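Local coordinates for protein murein peptide amidase A (Escherichia coli O157:H7, PDB 5HXD) that probably hydrolyses the gamma-D-glutamyl-diaminopimelate amide bond of murein tripeptide as a zinc-dependent M14-family amidase in peptidoglycan degradation, at residues N98-A103 / P136-L141. Numbering follows the deposited sequence.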
# COMPACT_ATOMS: atom_id res chain seq x y z
N ASN A 98 2.77 5.71 15.11
CA ASN A 98 3.51 4.92 16.07
C ASN A 98 4.35 5.81 16.98
O ASN A 98 5.33 5.36 17.57
CB ASN A 98 4.40 3.90 15.37
CG ASN A 98 4.69 2.67 16.22
OD1 ASN A 98 3.80 2.09 16.84
ND2 ASN A 98 5.95 2.26 16.23
N ARG A 99 3.96 7.08 17.06
CA ARG A 99 4.45 7.96 18.13
C ARG A 99 3.24 8.65 18.73
O ARG A 99 3.39 9.51 19.60
CB ARG A 99 5.46 9.01 17.62
CG ARG A 99 6.70 8.45 16.96
CD ARG A 99 7.56 7.69 17.93
NE ARG A 99 8.75 7.15 17.29
CZ ARG A 99 8.77 6.03 16.56
NH1 ARG A 99 7.66 5.32 16.37
NH2 ARG A 99 9.91 5.63 16.00
N ASN A 100 2.06 8.26 18.26
CA ASN A 100 0.80 8.90 18.66
C ASN A 100 -0.06 8.16 19.74
O ASN A 100 -1.14 8.62 20.09
CB ASN A 100 -0.06 9.10 17.39
CG ASN A 100 -1.13 10.17 17.57
OD1 ASN A 100 -2.32 9.92 17.34
ND2 ASN A 100 -0.72 11.37 17.98
N PHE A 101 0.41 7.03 20.27
CA PHE A 101 -0.42 6.29 21.21
C PHE A 101 -0.31 6.86 22.62
O PHE A 101 0.78 7.16 23.10
CB PHE A 101 -0.06 4.80 21.18
CG PHE A 101 -0.57 4.07 19.97
CD1 PHE A 101 -1.77 3.37 20.03
CD2 PHE A 101 0.12 4.11 18.78
CE1 PHE A 101 -2.27 2.70 18.91
CE2 PHE A 101 -0.37 3.44 17.65
CZ PHE A 101 -1.58 2.73 17.73
N PRO A 102 -1.47 6.99 23.31
CA PRO A 102 -1.56 7.60 24.64
C PRO A 102 -0.84 6.82 25.76
O PRO A 102 -1.26 6.88 26.91
CB PRO A 102 -3.07 7.63 24.90
CG PRO A 102 -3.61 6.52 24.05
CD PRO A 102 -2.79 6.55 22.81
N ALA A 103 0.24 6.13 25.41
CA ALA A 103 1.17 5.58 26.39
C ALA A 103 1.68 6.65 27.35
O ALA A 103 1.58 7.85 27.07
CB ALA A 103 2.34 4.92 25.67
N PRO A 136 -7.42 9.97 14.70
CA PRO A 136 -8.60 9.10 14.64
C PRO A 136 -8.23 7.64 14.44
O PRO A 136 -8.81 6.79 15.11
CB PRO A 136 -9.41 9.64 13.45
CG PRO A 136 -8.48 10.47 12.68
CD PRO A 136 -7.42 10.97 13.61
N GLU A 137 -7.28 7.35 13.55
CA GLU A 137 -6.75 6.01 13.41
C GLU A 137 -6.25 5.44 14.74
O GLU A 137 -6.40 4.25 14.99
CB GLU A 137 -5.60 5.99 12.40
CG GLU A 137 -5.99 6.28 10.97
CD GLU A 137 -5.96 7.75 10.64
OE1 GLU A 137 -5.62 8.57 11.52
OE2 GLU A 137 -6.30 8.10 9.50
N THR A 138 -5.65 6.29 15.58
CA THR A 138 -5.10 5.82 16.85
C THR A 138 -6.18 5.50 17.88
O THR A 138 -6.16 4.45 18.54
CB THR A 138 -4.17 6.86 17.46
OG1 THR A 138 -3.12 7.16 16.52
CG2 THR A 138 -3.59 6.35 18.80
N GLN A 139 -7.11 6.43 18.03
CA GLN A 139 -8.22 6.26 18.94
C GLN A 139 -9.03 5.03 18.59
O GLN A 139 -9.36 4.24 19.46
CB GLN A 139 -9.10 7.51 18.95
CG GLN A 139 -8.44 8.63 19.75
CD GLN A 139 -8.91 10.02 19.35
OE1 GLN A 139 -9.98 10.19 18.76
NE2 GLN A 139 -8.12 11.04 19.69
N ALA A 140 -9.33 4.87 17.30
CA ALA A 140 -10.16 3.77 16.86
C ALA A 140 -9.55 2.42 17.21
O ALA A 140 -10.23 1.53 17.71
CB ALA A 140 -10.41 3.86 15.40
N LEU A 141 -8.25 2.28 16.95
CA LEU A 141 -7.59 1.03 17.30
C LEU A 141 -7.56 0.82 18.81
O LEU A 141 -7.73 -0.30 19.27
CB LEU A 141 -6.17 0.97 16.74
CG LEU A 141 -5.50 -0.40 16.91
CD1 LEU A 141 -6.12 -1.42 15.97
CD2 LEU A 141 -4.00 -0.35 16.72
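Thr138, in the first turn of helix 136-148, meets the loop 98-103 with both branches of its side chain. Its hydroxyl OG1 donates a hydrogen bond of 3.0 Å to OD1 of Asn100, arriving in the carbonyl plane on a lone pair. The methyl branch lies over one face of the Phe101 ring in a CH-pi contact, CG2 standing 3.9 Å from the ring centroid and 18° off the ring normal, offset toward the rim at CD1. With chi1 at -57°, OG1 lies beside the backbone N and CG2 anti to it, and this division sends one branch to the amide and the other to the ring. CD of Pro102 brushes the same methyl, 4.1 Å from CG2 of Thr138. One helical turn on, Leu141 CD2 reaches the edge of the phenyl ring near its plane, 4.0 Å from Phe101 CZ.

Three hydrogen bonds hold the rotation of the buried Asn100 amide: OD1 accepts from Glu135 N, just ahead of the helix, as well as from Thr138 OG1, and ND2 donates to the carbonyl of Thr128. The Phe101 side chain lies near the zinc site without touching the metal, about 11 Å from the zinc ion and about 8 Å from the side chains of His49 and His157, two of the three predicted zinc ligands. Overall, the contact joins the loop between helix 81-85 and strand 110-114 to helix 136-148, where helix 195-201 adds Phe195, edge-to-face with Phe101, and Trp198, and Tyr20 of strand 18-22 touches Leu141.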